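Local coordinates for hypothetical UPF0131 protein PH0828 (PDB 1V30) that probably acts as a gamma-glutamylcyclotransferase, an acyl-transferring enzyme of the AIG2-like family, at residues K18-H23 / D111-R116; L47-K52 / K101-R106; R82-S87 / A93-W98. One frame throughout, in Å; residues are numbered along the deposited sequence.

The three contacts show how a small chain closes loops of very different length around one body. Along the sequence they are nested: contact 3, the hairpin of strands 81-86 and 93-98, lies inside the loop closed by contact 2, and that loop lies inside the one closed by contact 1. Contacts 2 and 3 have centres 14 Å apart and meet directly through the salt bridge of K52 with E97 and the packing of Y49 on W98. Contacts 1 and 2, 15 Å apart, touch where F112 packs on P48. Contacts 1 and 3 stand 18 Å apart on opposite sides of the chain's centre, with residues inferred to bind substrate near both.

Contact 1 of 3, residues K18-H23 / D111-R116; sequences KGKPLH and DFDEIR
K20 reaches from the loop after strand 8-12 to D113, at the approach to helix 114-123, and three kinds of interaction share the work. The first is ionic. K20 NZ gives a salt-bridging hydrogen bond of 2.7 Å to D113 OD1, arriving on the syn side of the carboxylate and 22° out of its plane. R116 grips the same oxygen side-on: its NH2 lies 3.0 Å from D113 OD1 and its NE adds a longer bond, both from above the carboxylate plane, while the oxygen stays close to the guanidinium plane. One oxygen thus collects three donors. K20 NZ and R116 NH2 come within 3.9 Å of each other round this oxygen, whose negative charge they probably share.

The second is apolar. The lysine chain bends at chi2 (51°), and its CG meets the edge of the F112 ring, 3.8 Å from CE2, as the two side chains slide past each other in opposite directions.

The third is local: D113 N donates to D111 OD1 over 2.9 Å, a capping bond in the turn that leads into helix 114-123.

D111 also makes a salt bridge with R17, and F112 rests on L42 of strand 40-44 and meets F44 edge-to-face. F112 also lies beside G14, inferred to bind substrate, so the contact ties the C-terminal helix to a loop next to that probable site.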
loop_
_atom_site.group_PDB
_atom_site.type_symbol
_atom_site.label_atom_id
_atom_site.label_comp_id
_atom_site.label_asym_id
_atom_site.label_seq_id
_atom_site.Cartn_x
_atom_site.Cartn_y
_atom_site.Cartn_z
ATOM N N LYS A 18 8.316 -2.328 0.936
ATOM C CA LYS A 18 9.598 -2.898 1.319
ATOM C C LYS A 18 9.662 -3.151 2.824
ATOM O O LYS A 18 9.348 -2.269 3.628
ATOM C CB LYS A 18 10.725 -1.948 0.914
ATOM C CG LYS A 18 12.095 -2.368 1.412
ATOM C CD LYS A 18 13.127 -1.321 1.065
ATOM C CE LYS A 18 14.358 -1.454 1.943
ATOM N NZ LYS A 18 15.335 -0.380 1.631
ATOM N N GLY A 19 10.072 -4.362 3.193
ATOM C CA GLY A 19 10.191 -4.717 4.596
ATOM C C GLY A 19 8.907 -5.187 5.255
ATOM O O GLY A 19 8.938 -5.684 6.383
ATOM N N LYS A 20 7.780 -5.031 4.567
ATOM C CA LYS A 20 6.489 -5.445 5.111
ATOM C C LYS A 20 6.234 -6.924 4.827
ATOM O O LYS A 20 6.884 -7.515 3.967
ATOM C CB LYS A 20 5.378 -4.540 4.565
ATOM C CG LYS A 20 5.292 -3.194 5.281
ATOM C CD LYS A 20 6.637 -2.494 5.342
ATOM C CE LYS A 20 6.574 -1.198 6.133
ATOM N NZ LYS A 20 7.915 -0.548 6.088
ATOM N N PRO A 21 5.255 -7.534 5.522
ATOM C CA PRO A 21 4.946 -8.959 5.352
ATOM C C PRO A 21 4.869 -9.640 3.991
ATOM O O PRO A 21 5.264 -10.800 3.869
ATOM C CB PRO A 21 3.652 -9.128 6.147
ATOM C CG PRO A 21 3.805 -8.123 7.237
ATOM C CD PRO A 21 4.328 -6.918 6.490
ATOM N N LEU A 22 4.367 -8.958 2.973
ATOM C CA LEU A 22 4.262 -9.599 1.668
ATOM C C LEU A 22 5.192 -9.027 0.611
ATOM O O LEU A 22 5.004 -9.267 -0.582
ATOM C CB LEU A 22 2.817 -9.535 1.163
ATOM C CG LEU A 22 1.824 -10.410 1.934
ATOM C CD1 LEU A 22 0.424 -10.212 1.366
ATOM C CD2 LEU A 22 2.238 -11.875 1.834
ATOM N N HIS A 23 6.213 -8.293 1.038
ATOM C CA HIS A 23 7.112 -7.700 0.065
ATOM C C HIS A 23 7.846 -8.694 -0.819
ATOM O O HIS A 23 8.243 -8.345 -1.931
ATOM C CB HIS A 23 8.139 -6.792 0.731
ATOM C CG HIS A 23 8.944 -6.003 -0.253
ATOM N ND1 HIS A 23 8.376 -5.064 -1.087
ATOM C CD2 HIS A 23 10.258 -6.043 -0.573
ATOM C CE1 HIS A 23 9.305 -4.560 -1.879
ATOM N NE2 HIS A 23 10.457 -5.139 -1.588
ATOM N N ASP A 111 1.578 7.464 6.340
ATOM C CA ASP A 111 2.742 6.629 6.053
ATOM C C ASP A 111 2.758 5.430 7.003
ATOM O O ASP A 111 2.861 5.600 8.219
ATOM C CB ASP A 111 4.010 7.473 6.235
ATOM C CG ASP A 111 5.274 6.733 5.855
ATOM O OD1 ASP A 111 5.224 5.510 5.622
ATOM O OD2 ASP A 111 6.343 7.387 5.799
ATOM N N PHE A 112 2.666 4.227 6.439
ATOM C CA PHE A 112 2.650 2.982 7.211
ATOM C C PHE A 112 3.895 2.829 8.091
ATOM O O PHE A 112 3.870 2.097 9.082
ATOM C CB PHE A 112 2.509 1.799 6.236
ATOM C CG PHE A 112 2.072 0.490 6.869
ATOM C CD1 PHE A 112 1.143 0.450 7.909
ATOM C CD2 PHE A 112 2.524 -0.714 6.341
ATOM C CE1 PHE A 112 0.666 -0.776 8.402
ATOM C CE2 PHE A 112 2.055 -1.934 6.823
ATOM C CZ PHE A 112 1.126 -1.966 7.853
ATOM N N ASP A 113 4.981 3.522 7.739
ATOM C CA ASP A 113 6.209 3.440 8.532
ATOM C C ASP A 113 6.054 4.069 9.909
ATOM O O ASP A 113 6.925 3.908 10.765
ATOM C CB ASP A 113 7.390 4.108 7.811
ATOM C CG ASP A 113 8.110 3.166 6.854
ATOM O OD1 ASP A 113 8.119 1.939 7.092
ATOM O OD2 ASP A 113 8.692 3.659 5.866
ATOM N N GLU A 114 4.956 4.785 10.125
ATOM C CA GLU A 114 4.726 5.411 11.418
ATOM C C GLU A 114 4.719 4.333 12.499
ATOM O O GLU A 114 5.113 4.583 13.638
ATOM C CB GLU A 114 3.396 6.165 11.421
ATOM C CG GLU A 114 3.270 7.167 12.555
ATOM C CD GLU A 114 1.961 7.924 12.519
ATOM O OE1 GLU A 114 1.623 8.494 11.458
ATOM O OE2 GLU A 114 1.270 7.955 13.557
ATOM N N ILE A 115 4.283 3.129 12.137
ATOM C CA ILE A 115 4.233 2.018 13.086
ATOM C C ILE A 115 5.642 1.631 13.544
ATOM O O ILE A 115 5.842 1.220 14.689
ATOM C CB ILE A 115 3.534 0.778 12.468
ATOM C CG1 ILE A 115 2.114 1.144 12.016
ATOM C CG2 ILE A 115 3.491 -0.360 13.483
ATOM C CD1 ILE A 115 1.221 1.679 13.121
ATOM N N ARG A 116 6.617 1.761 12.650
ATOM C CA ARG A 116 7.998 1.443 12.987
ATOM C C ARG A 116 8.560 2.493 13.932
ATOM O O ARG A 116 9.448 2.209 14.736
ATOM C CB ARG A 116 8.861 1.381 11.730
ATOM C CG ARG A 116 9.021 -0.012 11.179
ATOM C CD ARG A 116 10.324 -0.117 10.419
ATOM N NE ARG A 116 10.256 0.626 9.172
ATOM C CZ ARG A 116 11.254 0.737 8.305
ATOM N NH1 ARG A 116 12.424 0.158 8.546
ATOM N NH2 ARG A 116 11.065 1.403 7.179
#

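Contact 2 of 3, residues L47-K52 / K101-R106; sequences LPYAVK and KPRGKR
Y49 and R103 lie side by side and point the same way, and the tyrosine can be followed outward atom by atom. Its CB stands 4.5 Å from P102 CB, a loose apolar approach at the root of the side chain. With CG anti to the carbonyl carbon (chi1 -52°), the ring swings out along the 101-106 segment. CD1 then comes 3.4 Å from R103 O, which sits at the ring edge and in its plane, where it faces the weakly positive ring hydrogens. CE1, one atom further, is 3.8 Å from R103 CB, so the arginine's aliphatic base borders the same edge. L47 O lies 3.2 Å above one ring face, offset toward the rim.

The guanidinium of R103 stands nearly perpendicular to the tyrosine ring, 88° between planes, and its NE forms a salt bridge with E45. Two residues beyond Y49, V51 CG1 touches P102 CB at 4.2 Å, its side chain crossing the proline at about a right angle. Van der Waals contact thus does most of the joining here.

Strand 40-44 runs between 48-51 and 105-106 in a three-stranded antiparallel sheet, and its Y43 touches both V51 and P102. Y49 also meets W98 of strand 93-98 and Y81 of strand 81-86, linking this sheet to the neighbouring hairpin.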
loop_
_atom_site.group_PDB
_atom_site.type_symbol
_atom_site.label_atom_id
_atom_site.label_comp_id
_atom_site.label_asym_id
_atom_site.label_seq_id
_atom_site.Cartn_x
_atom_site.Cartn_y
_atom_site.Cartn_z
ATOM N N LEU A 47 -4.239 -5.290 9.793
ATOM C CA LEU A 47 -3.891 -5.069 8.394
ATOM C C LEU A 47 -4.036 -3.587 8.102
ATOM O O LEU A 47 -4.804 -2.888 8.766
ATOM C CB LEU A 47 -4.854 -5.815 7.464
ATOM C CG LEU A 47 -4.903 -7.338 7.524
ATOM C CD1 LEU A 47 -6.081 -7.836 6.699
ATOM C CD2 LEU A 47 -3.600 -7.918 7.011
ATOM N N PRO A 48 -3.304 -3.089 7.098
ATOM C CA PRO A 48 -3.375 -1.675 6.722
ATOM C C PRO A 48 -4.540 -1.462 5.759
ATOM O O PRO A 48 -4.792 -2.298 4.888
ATOM C CB PRO A 48 -2.023 -1.429 6.060
ATOM C CG PRO A 48 -1.769 -2.727 5.363
ATOM C CD PRO A 48 -2.230 -3.783 6.360
ATOM N N TYR A 49 -5.234 -0.339 5.909
ATOM C CA TYR A 49 -6.380 -0.040 5.062
ATOM C C TYR A 49 -6.348 1.357 4.476
ATOM O O TYR A 49 -6.259 2.338 5.204
ATOM C CB TYR A 49 -7.678 -0.176 5.855
ATOM C CG TYR A 49 -7.834 -1.481 6.591
ATOM C CD1 TYR A 49 -7.851 -1.516 7.982
ATOM C CD2 TYR A 49 -8.002 -2.679 5.901
ATOM C CE1 TYR A 49 -8.037 -2.709 8.668
ATOM C CE2 TYR A 49 -8.189 -3.877 6.575
ATOM C CZ TYR A 49 -8.209 -3.885 7.958
ATOM O OH TYR A 49 -8.427 -5.061 8.626
ATOM N N ALA A 50 -6.422 1.447 3.153
ATOM C CA ALA A 50 -6.469 2.748 2.500
ATOM C C ALA A 50 -7.902 2.928 2.016
ATOM O O ALA A 50 -8.439 2.075 1.309
ATOM C CB ALA A 50 -5.504 2.807 1.319
ATOM N N VAL A 51 -8.527 4.018 2.440
ATOM C CA VAL A 51 -9.894 4.325 2.035
ATOM C C VAL A 51 -9.942 5.784 1.628
ATOM O O VAL A 51 -9.137 6.588 2.091
ATOM C CB VAL A 51 -10.898 4.096 3.185
ATOM C CG1 VAL A 51 -10.934 2.624 3.553
ATOM C CG2 VAL A 51 -10.525 4.950 4.389
ATOM N N LYS A 52 -10.880 6.126 0.755
ATOM C CA LYS A 52 -10.998 7.504 0.309
ATOM C C LYS A 52 -11.355 8.410 1.472
ATOM O O LYS A 52 -12.159 8.052 2.330
ATOM C CB LYS A 52 -12.058 7.626 -0.783
ATOM C CG LYS A 52 -11.700 6.894 -2.055
ATOM C CD LYS A 52 -12.660 7.250 -3.171
ATOM C CE LYS A 52 -12.332 6.479 -4.430
ATOM N NZ LYS A 52 -12.533 5.024 -4.220
ATOM N N LYS A 101 -15.655 -0.485 5.756
ATOM C CA LYS A 101 -15.326 0.542 6.733
ATOM C C LYS A 101 -13.928 0.210 7.236
ATOM O O LYS A 101 -13.608 -0.956 7.453
ATOM C CB LYS A 101 -16.291 0.495 7.920
ATOM C CG LYS A 101 -17.703 0.990 7.658
ATOM C CD LYS A 101 -18.564 0.741 8.894
ATOM C CE LYS A 101 -19.624 1.815 9.088
ATOM N NZ LYS A 101 -20.559 1.923 7.937
ATOM N N PRO A 102 -13.075 1.224 7.421
ATOM C CA PRO A 102 -11.730 0.910 7.908
ATOM C C PRO A 102 -11.777 0.491 9.374
ATOM O O PRO A 102 -12.727 0.818 10.091
ATOM C CB PRO A 102 -10.984 2.222 7.706
ATOM C CG PRO A 102 -12.053 3.243 7.963
ATOM C CD PRO A 102 -13.233 2.673 7.198
ATOM N N ARG A 103 -10.754 -0.235 9.811
ATOM C CA ARG A 103 -10.658 -0.688 11.195
ATOM C C ARG A 103 -9.317 -0.253 11.779
ATOM O O ARG A 103 -8.336 -0.077 11.047
ATOM C CB ARG A 103 -10.771 -2.217 11.277
ATOM C CG ARG A 103 -12.110 -2.779 10.806
ATOM C CD ARG A 103 -12.142 -4.299 10.903
ATOM N NE ARG A 103 -11.883 -4.768 12.262
ATOM C CZ ARG A 103 -12.811 -4.964 13.195
ATOM N NH1 ARG A 103 -14.093 -4.740 12.931
ATOM N NH2 ARG A 103 -12.452 -5.381 14.402
ATOM N N GLY A 104 -9.275 -0.075 13.096
ATOM C CA GLY A 104 -8.035 0.317 13.739
ATOM C C GLY A 104 -7.816 1.813 13.816
ATOM O O GLY A 104 -8.617 2.596 13.314
ATOM N N LYS A 105 -6.714 2.212 14.438
ATOM C CA LYS A 105 -6.405 3.627 14.589
ATOM C C LYS A 105 -5.950 4.250 13.278
ATOM O O LYS A 105 -5.346 3.589 12.434
ATOM C CB LYS A 105 -5.312 3.822 15.643
ATOM C CG LYS A 105 -5.200 2.681 16.638
ATOM C CD LYS A 105 -4.176 1.656 16.171
ATOM C CE LYS A 105 -4.571 0.249 16.574
ATOM N NZ LYS A 105 -5.690 -0.238 15.728
ATOM N N ARG A 106 -6.246 5.530 13.107
ATOM C CA ARG A 106 -5.831 6.228 11.905
ATOM C C ARG A 106 -4.351 6.567 11.984
ATOM O O ARG A 106 -3.855 6.979 13.032
ATOM C CB ARG A 106 -6.620 7.526 11.725
ATOM C CG ARG A 106 -5.996 8.449 10.688
ATOM C CD ARG A 106 -6.865 9.649 10.374
ATOM N NE ARG A 106 -6.281 10.448 9.301
ATOM C CZ ARG A 106 -6.912 11.435 8.675
ATOM N NH1 ARG A 106 -8.154 11.749 9.015
ATOM N NH2 ARG A 106 -6.304 12.100 7.703
#

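Contact 3 of 3, residues R82-S87 / A93-W98; sequences RLVEVS and AFLWEW
L83 and F94 are brought together by different first torsions: the leucine CG is anti to its own backbone N (chi1 -160°), whereas the phenylalanine CG is anti to the carbonyl carbon (chi1 -71°). L83 CG thus comes 3.5 Å from F94 CD2, and the two side chains cross obliquely. The leucine CD2 lies against the same ring atom, while CD1 rests between F94 CB and a face of the W96 indole, 3.9 Å from the centroid of its five-membered ring, in a CH-pi contact. On the same face of the hairpin, E85 CG runs along the F94 ring, 3.7 Å from CE2. An alanine in place of L83 would remove CG and both methyls and is likely to leave the W96 face without its CH-pi partner and the F94 ring freer to turn.

R82, V84, V86, A93, L95 and E97 occupy the reverse face. V84 CG2 touches L95 CD2 at 3.7 Å with the side chains aligned, while V84 CG1 lies against the carboxylate end of E97. A water accepts weakly from R82 NH2 and donates to E97 OE2, bridging charges too far apart to pair directly; E97 OE1 has its own mates in K52 and Y40.

Backbone pairing sets this antiparallel register. R82 with E97, V84 with L95, and V86 with A93 are hydrogen-bonded pairs; V84 N reaches L95 O over 2.9 Å, nearly straight, with 167° at the hydrogen.

Around the hairpin, helix 66-72 meets L83 through F69 and W96 through I72, N73 OD1 accepts a hydrogen bond from the indole NE1, and R9 and A11 of strand 8-12 hydrogen-bond to the F94 backbone. W96 also touches L16, inferred to bind substrate, while V84 and V86 rest on Y40 of strand 40-44.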
loop_
_atom_site.group_PDB
_atom_site.type_symbol
_atom_site.label_atom_id
_atom_site.label_comp_id
_atom_site.label_asym_id
_atom_site.label_seq_id
_atom_site.Cartn_x
_atom_site.Cartn_y
_atom_site.Cartn_z
ATOM N N ARG A 82 -10.302 -3.940 -3.162
ATOM C CA ARG A 82 -10.683 -3.938 -4.564
ATOM C C ARG A 82 -9.715 -3.034 -5.320
ATOM O O ARG A 82 -9.229 -2.034 -4.793
ATOM C CB ARG A 82 -12.146 -3.502 -4.732
ATOM C CG ARG A 82 -13.125 -4.569 -4.241
ATOM C CD ARG A 82 -14.575 -4.112 -4.307
ATOM N NE ARG A 82 -14.802 -2.930 -3.486
ATOM C CZ ARG A 82 -16.002 -2.466 -3.146
ATOM N NH1 ARG A 82 -17.104 -3.085 -3.552
ATOM N NH2 ARG A 82 -16.101 -1.374 -2.406
ATOM N N LEU A 83 -9.437 -3.412 -6.558
ATOM C CA LEU A 83 -8.491 -2.711 -7.409
ATOM C C LEU A 83 -9.017 -1.388 -7.948
ATOM O O LEU A 83 -10.086 -1.336 -8.549
ATOM C CB LEU A 83 -8.116 -3.631 -8.574
ATOM C CG LEU A 83 -6.830 -3.364 -9.348
ATOM C CD1 LEU A 83 -5.630 -3.673 -8.458
ATOM C CD2 LEU A 83 -6.800 -4.241 -10.589
ATOM N N VAL A 84 -8.263 -0.317 -7.724
ATOM C CA VAL A 84 -8.637 0.998 -8.221
ATOM C C VAL A 84 -7.426 1.602 -8.915
ATOM O O VAL A 84 -6.306 1.102 -8.783
ATOM C CB VAL A 84 -9.090 1.953 -7.087
ATOM C CG1 VAL A 84 -10.308 1.377 -6.382
ATOM C CG2 VAL A 84 -7.957 2.180 -6.098
ATOM N N GLU A 85 -7.655 2.669 -9.666
ATOM C CA GLU A 85 -6.576 3.345 -10.363
ATOM C C GLU A 85 -6.319 4.685 -9.698
ATOM O O GLU A 85 -7.252 5.381 -9.300
ATOM C CB GLU A 85 -6.946 3.539 -11.833
ATOM C CG GLU A 85 -6.940 2.231 -12.609
ATOM C CD GLU A 85 -7.838 2.262 -13.826
ATOM O OE1 GLU A 85 -7.640 3.131 -14.700
ATOM O OE2 GLU A 85 -8.746 1.409 -13.905
ATOM N N VAL A 86 -5.042 5.024 -9.560
ATOM C CA VAL A 86 -4.647 6.285 -8.959
ATOM C C VAL A 86 -3.563 6.938 -9.801
ATOM O O VAL A 86 -2.838 6.271 -10.541
ATOM C CB VAL A 86 -4.100 6.099 -7.515
ATOM C CG1 VAL A 86 -5.180 5.521 -6.620
ATOM C CG2 VAL A 86 -2.881 5.194 -7.520
ATOM N N SER A 87 -3.460 8.255 -9.698
ATOM C CA SER A 87 -2.435 8.971 -10.440
ATOM C C SER A 87 -1.170 9.043 -9.590
ATOM O O SER A 87 -1.248 9.209 -8.374
ATOM C CB SER A 87 -2.902 10.392 -10.763
ATOM O OG SER A 87 -3.997 10.387 -11.660
ATOM N N ALA A 93 -1.396 4.105 -11.905
ATOM C CA ALA A 93 -1.038 2.845 -11.268
ATOM C C ALA A 93 -2.250 2.242 -10.576
ATOM O O ALA A 93 -3.223 2.943 -10.285
ATOM C CB ALA A 93 0.084 3.074 -10.246
ATOM N N PHE A 94 -2.191 0.938 -10.330
ATOM C CA PHE A 94 -3.266 0.253 -9.631
ATOM C C PHE A 94 -2.946 0.250 -8.142
ATOM O O PHE A 94 -1.778 0.179 -7.743
ATOM C CB PHE A 94 -3.414 -1.186 -10.126
ATOM C CG PHE A 94 -3.978 -1.289 -11.508
ATOM C CD1 PHE A 94 -3.141 -1.445 -12.605
ATOM C CD2 PHE A 94 -5.348 -1.206 -11.713
ATOM C CE1 PHE A 94 -3.666 -1.520 -13.897
ATOM C CE2 PHE A 94 -5.882 -1.277 -12.997
ATOM C CZ PHE A 94 -5.038 -1.435 -14.090
ATOM N N LEU A 95 -3.991 0.325 -7.332
ATOM C CA LEU A 95 -3.862 0.333 -5.884
ATOM C C LEU A 95 -4.996 -0.510 -5.322
ATOM O O LEU A 95 -6.096 -0.525 -5.883
ATOM C CB LEU A 95 -3.945 1.774 -5.369
ATOM C CG LEU A 95 -3.966 2.016 -3.858
ATOM C CD1 LEU A 95 -3.187 3.283 -3.537
ATOM C CD2 LEU A 95 -5.401 2.120 -3.365
ATOM N N TRP A 96 -4.723 -1.225 -4.236
ATOM C CA TRP A 96 -5.720 -2.073 -3.603
ATOM C C TRP A 96 -6.382 -1.297 -2.483
ATOM O O TRP A 96 -5.813 -1.123 -1.405
ATOM C CB TRP A 96 -5.069 -3.342 -3.063
ATOM C CG TRP A 96 -4.765 -4.346 -4.135
ATOM C CD1 TRP A 96 -5.616 -5.287 -4.641
ATOM C CD2 TRP A 96 -3.529 -4.500 -4.848
ATOM N NE1 TRP A 96 -4.986 -6.020 -5.619
ATOM C CE2 TRP A 96 -3.704 -5.557 -5.768
ATOM C CE3 TRP A 96 -2.289 -3.847 -4.798
ATOM C CZ2 TRP A 96 -2.687 -5.977 -6.630
ATOM C CZ3 TRP A 96 -1.276 -4.266 -5.657
ATOM C CH2 TRP A 96 -1.481 -5.321 -6.559
ATOM N N GLU A 97 -7.592 -0.831 -2.763
ATOM C CA GLU A 97 -8.379 -0.049 -1.825
ATOM C C GLU A 97 -9.226 -0.939 -0.921
ATOM O O GLU A 97 -9.894 -1.859 -1.392
ATOM C CB GLU A 97 -9.279 0.894 -2.623
ATOM C CG GLU A 97 -10.356 1.600 -1.832
ATOM C CD GLU A 97 -11.226 2.450 -2.729
ATOM O OE1 GLU A 97 -10.723 3.473 -3.236
ATOM O OE2 GLU A 97 -12.401 2.080 -2.944
ATOM N N TRP A 98 -9.200 -0.672 0.381
ATOM C CA TRP A 98 -10.000 -1.467 1.304
ATOM C C TRP A 98 -11.467 -1.226 0.932
ATOM O O TRP A 98 -11.899 -0.080 0.801
ATOM C CB TRP A 98 -9.712 -1.053 2.749
ATOM C CG TRP A 98 -10.520 -1.798 3.765
ATOM C CD1 TRP A 98 -11.397 -1.259 4.655
ATOM C CD2 TRP A 98 -10.516 -3.213 4.010
ATOM N NE1 TRP A 98 -11.939 -2.241 5.440
ATOM C CE2 TRP A 98 -11.419 -3.452 5.070
ATOM C CE3 TRP A 98 -9.837 -4.303 3.445
ATOM C CZ2 TRP A 98 -11.663 -4.736 5.576
ATOM C CZ3 TRP A 98 -10.079 -5.582 3.951
ATOM C CH2 TRP A 98 -10.987 -5.785 5.006
HETATM O O HOH W 1 -14.895 1.103 -1.939
#